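5-ketofructose reductase (Gluconobacter sp., PDB 7COK) reduces 5-ketofructose, probably with a nicotinamide dinucleotide as hydride donor, and belongs to a novel class of the shikimate dehydrogenase family. Local coordinates at residues 134-139 / 162-167; 156-161 / 178-183. All blocks are in the same frame, centred on the assembly; numbering follows the deposited sequence.

Interaction 1 of 2, residues 134-139 / 162-167; sequences GAARAI and ETIAAL
The R137 guanidinium carries L167 CD2 on one face, 3.5 Å above the plane and over its centre, while the methyl T163 CG2 comes to its edge, 4.0 Å from R137 NH1. This aliphatic cover on a flat cation is a worked example of how two neighbouring helices of a Rossmann-type fold share a seam. Segments 134-139 and 162-167, on helices 134-145 and 158-171, run nearly parallel, with axes 10.2 Å apart at closest approach and inclined by 16°. R137 bridges the gap because its chain is fully extended, with CG anti to the backbone N (chi1 -176°), and it meets the L167 side chain at about a right angle. The cation is gripped from beyond the seam: NE donates to the carbonyl of I89, and NH2 more weakly to that of L88. Cutting this side chain back to an alanine would probably leave L167 CD2 without the flat surface it rests on and cost the I89 and L88 carbonyls a donor. Deeper in, the contact passes to aliphatic groups. A136, which fits the glycine-rich pattern with which such domains commonly open a dinucleotide site, touches buried I164 on the neighbouring helix, A136 CB lying 4.2 Å from I164 CD1. The branch of I164 ending in CD1 reaches the first helix right at its backbone, where CD1 lies 3.7 Å from R137 N.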
loop_
_atom_site.group_PDB
_atom_site.type_symbol
_atom_site.label_atom_id
_atom_site.label_comp_id
_atom_site.label_asym_id
_atom_site.label_seq_id
_atom_site.Cartn_x
_atom_site.Cartn_y
_atom_site.Cartn_z
ATOM N N GLY A 134 14.206 22.486 -11.304
ATOM C CA GLY A 134 12.890 21.899 -11.595
ATOM C C GLY A 134 11.770 22.724 -10.991
ATOM O O GLY A 134 10.738 22.992 -11.660
ATOM N N ALA A 135 11.981 23.147 -9.745
ATOM C CA ALA A 135 11.031 24.004 -9.012
ATOM C C ALA A 135 10.801 25.326 -9.742
ATOM O O ALA A 135 9.667 25.735 -9.979
ATOM C CB ALA A 135 11.527 24.236 -7.592
ATOM N N ALA A 136 11.893 25.962 -10.165
ATOM C CA ALA A 136 11.802 27.218 -10.901
ATOM C C ALA A 136 11.008 27.110 -12.223
ATOM O O ALA A 136 10.160 27.974 -12.514
ATOM C CB ALA A 136 13.177 27.797 -11.156
ATOM N N ARG A 137 11.299 26.068 -13.002
ATOM C CA ARG A 137 10.578 25.797 -14.248
ATOM C C ARG A 137 9.074 25.670 -14.009
ATOM O O ARG A 137 8.281 26.327 -14.714
ATOM C CB ARG A 137 11.178 24.585 -14.976
ATOM C CG ARG A 137 10.552 24.290 -16.310
ATOM C CD ARG A 137 11.146 23.001 -16.856
ATOM N NE ARG A 137 10.538 22.645 -18.136
ATOM C CZ ARG A 137 11.019 23.013 -19.325
ATOM N NH1 ARG A 137 12.130 23.749 -19.426
ATOM N NH2 ARG A 137 10.379 22.660 -20.429
ATOM N N ALA A 138 8.676 24.824 -13.042
ATOM C CA ALA A 138 7.244 24.639 -12.769
ATOM C C ALA A 138 6.562 25.895 -12.249
ATOM O O ALA A 138 5.442 26.215 -12.675
ATOM C CB ALA A 138 7.028 23.462 -11.834
ATOM N N ILE A 139 7.231 26.596 -11.342
ATOM C CA ILE A 139 6.716 27.847 -10.777
ATOM C C ILE A 139 6.527 28.893 -11.896
ATOM O O ILE A 139 5.493 29.532 -11.971
ATOM C CB ILE A 139 7.605 28.379 -9.626
ATOM C CG1 ILE A 139 7.372 27.505 -8.398
ATOM C CG2 ILE A 139 7.254 29.822 -9.262
ATOM C CD1 ILE A 139 8.448 27.655 -7.339
ATOM N N GLU A 162 17.763 31.071 -19.321
ATOM C CA GLU A 162 17.294 31.373 -20.673
ATOM C C GLU A 162 16.390 30.278 -21.220
ATOM O O GLU A 162 15.457 30.590 -21.953
ATOM C CB GLU A 162 18.467 31.681 -21.633
ATOM C CG GLU A 162 18.083 32.136 -23.045
ATOM C CD GLU A 162 17.136 33.327 -23.105
ATOM O OE1 GLU A 162 17.141 34.163 -22.184
ATOM O OE2 GLU A 162 16.379 33.432 -24.095
ATOM N N THR A 163 16.634 29.028 -20.825
ATOM C CA THR A 163 15.777 27.896 -21.214
ATOM C C THR A 163 14.353 28.107 -20.687
ATOM O O THR A 163 13.383 27.979 -21.428
ATOM C CB THR A 163 16.345 26.545 -20.750
ATOM O OG1 THR A 163 17.607 26.305 -21.398
ATOM C CG2 THR A 163 15.385 25.385 -21.104
ATOM N N ILE A 164 14.247 28.504 -19.423
ATOM C CA ILE A 164 12.954 28.799 -18.841
ATOM C C ILE A 164 12.330 30.080 -19.452
ATOM O O ILE A 164 11.143 30.086 -19.820
ATOM C CB ILE A 164 13.008 28.803 -17.292
ATOM C CG1 ILE A 164 13.488 27.429 -16.775
ATOM C CG2 ILE A 164 11.643 29.184 -16.723
ATOM C CD1 ILE A 164 13.845 27.350 -15.301
ATOM N N ALA A 165 13.111 31.154 -19.593
ATOM C CA ALA A 165 12.602 32.358 -20.247
ATOM C C ALA A 165 12.017 32.080 -21.644
ATOM O O ALA A 165 10.914 32.576 -21.947
ATOM C CB ALA A 165 13.662 33.451 -20.308
ATOM N N ALA A 166 12.729 31.259 -22.429
ATOM C CA ALA A 166 12.326 30.886 -23.792
ATOM C C ALA A 166 11.018 30.098 -23.753
ATOM O O ALA A 166 10.121 30.353 -24.541
ATOM C CB ALA A 166 13.418 30.084 -24.484
ATOM N N LEU A 167 10.899 29.181 -22.796
ATOM C CA LEU A 167 9.656 28.432 -22.598
ATOM C C LEU A 167 8.473 29.368 -22.353
ATOM O O LEU A 167 7.413 29.198 -22.939
ATOM C CB LEU A 167 9.801 27.441 -21.438
ATOM C CG LEU A 167 8.587 26.591 -21.038
ATOM C CD1 LEU A 167 8.196 25.591 -22.113
ATOM C CD2 LEU A 167 8.928 25.879 -19.732
#

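Interaction 2 of 2, residues 156-161 / 178-183; sequences RDASKA and AQAWSG
R156 and W181 meet just before helix 158-171 and just after strand 175-180, in a case where side-chain torsions shape the contact. CG of R156 sits beside its own backbone N (chi1 -68°) and rests 4.1 Å from W181 CB; a bend at chi3 (71°) then folds the chain back, so that the guanidinium lies with one face over the W181 carbonyl. W181 O stands 3.6 Å from R156 NH1, above the plane and toward its rim, an approach over the face rather than along an N-H. The closest part of the tryptophan is CB, 3.6 Å from R156 N, which also lies at the edge of the indole, near its plane. With CG anti to its backbone N (chi1 -160°), the indole leads away, packs against V154, T198 and P209, and NE1 donates to the carbonyl of P210. Farther along, methyl meets methyl: A158 CB lies 3.8 Å from A180 CB, and A161 CB 3.7 Å from A178 CB, the small side chains letting the helix settle close to the strand. The helix start is fixed by D157, the N-cap, whose OD1 accepts from S159 OG at 2.7 Å and, weakly, from S159 N. In relatives, the turn at this position borders the adenosine end of the cofactor site, and the same is probable here. Helix 158-171 thus returns the chain from strand 150-155 to strand 175-180 in a beta-alpha-beta crossover, and Q179 and W181 pair their backbones with strand 150-155 at the outer edge of the parallel sheet.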
loop_
_atom_site.group_PDB
_atom_site.type_symbol
_atom_site.label_atom_id
_atom_site.label_comp_id
_atom_site.label_asym_id
_atom_site.label_seq_id
_atom_site.Cartn_x
_atom_site.Cartn_y
_atom_site.Cartn_z
ATOM N N ARG A 156 23.146 31.683 -11.871
ATOM C CA ARG A 156 24.575 31.860 -12.156
ATOM C C ARG A 156 24.868 31.364 -13.561
ATOM O O ARG A 156 25.560 32.046 -14.301
ATOM C CB ARG A 156 25.443 31.174 -11.109
ATOM C CG ARG A 156 25.366 31.805 -9.739
ATOM C CD ARG A 156 26.530 31.363 -8.857
ATOM N NE ARG A 156 27.808 31.949 -9.273
ATOM C CZ ARG A 156 28.233 33.180 -8.964
ATOM N NH1 ARG A 156 27.494 34.003 -8.219
ATOM N NH2 ARG A 156 29.402 33.596 -9.404
ATOM N N ASP A 157 24.304 30.215 -13.939
ATOM C CA ASP A 157 24.377 29.754 -15.326
ATOM C C ASP A 157 23.146 30.292 -16.035
ATOM O O ASP A 157 22.066 29.688 -15.979
ATOM C CB ASP A 157 24.454 28.230 -15.396
ATOM C CG ASP A 157 24.485 27.699 -16.827
ATOM O OD1 ASP A 157 24.354 28.493 -17.782
ATOM O OD2 ASP A 157 24.612 26.471 -16.991
ATOM N N ALA A 158 23.324 31.441 -16.680
ATOM C CA ALA A 158 22.238 32.184 -17.328
ATOM C C ALA A 158 21.565 31.413 -18.453
ATOM O O ALA A 158 20.380 31.625 -18.705
ATOM C CB ALA A 158 22.724 33.539 -17.826
ATOM N N SER A 159 22.308 30.534 -19.136
ATOM C CA SER A 159 21.723 29.708 -20.197
ATOM C C SER A 159 20.604 28.790 -19.687
ATOM O O SER A 159 19.643 28.579 -20.399
ATOM C CB SER A 159 22.789 28.895 -20.928
ATOM O OG SER A 159 23.252 27.839 -20.126
ATOM N N LYS A 160 20.731 28.297 -18.456
ATOM C CA LYS A 160 19.665 27.514 -17.797
ATOM C C LYS A 160 18.445 28.386 -17.488
ATOM O O LYS A 160 17.304 27.942 -17.658
ATOM C CB LYS A 160 20.187 26.855 -16.514
ATOM C CG LYS A 160 21.269 25.804 -16.739
ATOM C CD LYS A 160 20.717 24.388 -16.738
ATOM C CE LYS A 160 21.794 23.345 -17.026
ATOM N NZ LYS A 160 22.749 23.103 -15.907
ATOM N N ALA A 161 18.676 29.625 -17.054
ATOM C CA ALA A 161 17.564 30.599 -16.931
ATOM C C ALA A 161 16.923 30.902 -18.288
ATOM O O ALA A 161 15.685 30.979 -18.391
ATOM C CB ALA A 161 18.037 31.892 -16.259
ATOM N N ALA A 178 15.791 36.256 -18.882
ATOM C CA ALA A 178 16.866 35.639 -18.106
ATOM C C ALA A 178 17.939 36.643 -17.729
ATOM O O ALA A 178 18.281 37.531 -18.511
ATOM C CB ALA A 178 17.499 34.504 -18.895
ATOM N N GLN A 179 18.475 36.497 -16.521
ATOM C CA GLN A 179 19.567 37.358 -16.053
ATOM C C GLN A 179 20.615 36.519 -15.350
ATOM O O GLN A 179 20.291 35.677 -14.498
ATOM C CB GLN A 179 19.063 38.466 -15.105
ATOM C CG GLN A 179 18.211 39.532 -15.782
ATOM C CD GLN A 179 19.008 40.516 -16.643
ATOM O OE1 GLN A 179 20.212 40.715 -16.452
ATOM N NE2 GLN A 179 18.320 41.155 -17.583
ATOM N N ALA A 180 21.878 36.742 -15.697
ATOM C CA ALA A 180 22.983 36.090 -15.007
ATOM C C ALA A 180 23.051 36.654 -13.602
ATOM O O ALA A 180 22.812 37.862 -13.391
ATOM C CB ALA A 180 24.298 36.332 -15.749
ATOM N N TRP A 181 23.363 35.774 -12.659
ATOM C CA TRP A 181 23.438 36.129 -11.243
ATOM C C TRP A 181 24.898 36.379 -10.900
ATOM O O TRP A 181 25.725 35.462 -10.969
ATOM C CB TRP A 181 22.904 34.975 -10.407
ATOM C CG TRP A 181 22.482 35.337 -9.019
ATOM C CD1 TRP A 181 22.825 36.451 -8.298
ATOM C CD2 TRP A 181 21.667 34.544 -8.174
ATOM N NE1 TRP A 181 22.242 36.409 -7.060
ATOM C CE2 TRP A 181 21.523 35.245 -6.952
ATOM C CE3 TRP A 181 21.007 33.319 -8.336
ATOM C CZ2 TRP A 181 20.746 34.748 -5.892
ATOM C CZ3 TRP A 181 20.236 32.820 -7.279
ATOM C CH2 TRP A 181 20.118 33.534 -6.074
ATOM N N SER A 182 25.209 37.631 -10.568
ATOM C CA SER A 182 26.551 38.029 -10.156
ATOM C C SER A 182 26.416 38.997 -8.978
ATOM O O SER A 182 25.880 40.107 -9.126
ATOM C CB SER A 182 27.293 38.673 -11.327
ATOM O OG SER A 182 28.623 38.998 -10.954
ATOM N N GLY A 183 26.900 38.561 -7.820
ATOM C CA GLY A 183 26.775 39.305 -6.570
ATOM C C GLY A 183 25.339 39.350 -6.079
ATOM O O GLY A 183 24.511 38.511 -6.467
#

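Overall arrangement
Interactions 1 and 2 illustrate how one helix can serve two neighbours: their centres lie 12 Å apart, and both use helix 158-171. Along the chain the segments alternate, 134-139, 156-161, 162-167, 178-183, so each contact is closed only after the other has begun. Interaction 2 sets the start of the shared helix on the outermost strand, 175-180, whereas interaction 1 joins its next turns to helix 134-145. The two meet directly where A165 CB packs 3.8 Å from A178 N. Together they tie successive beta-alpha units of the parallel six-stranded sheet into one half of a Rossmann-type domain, consistent with dinucleotide binding in this family.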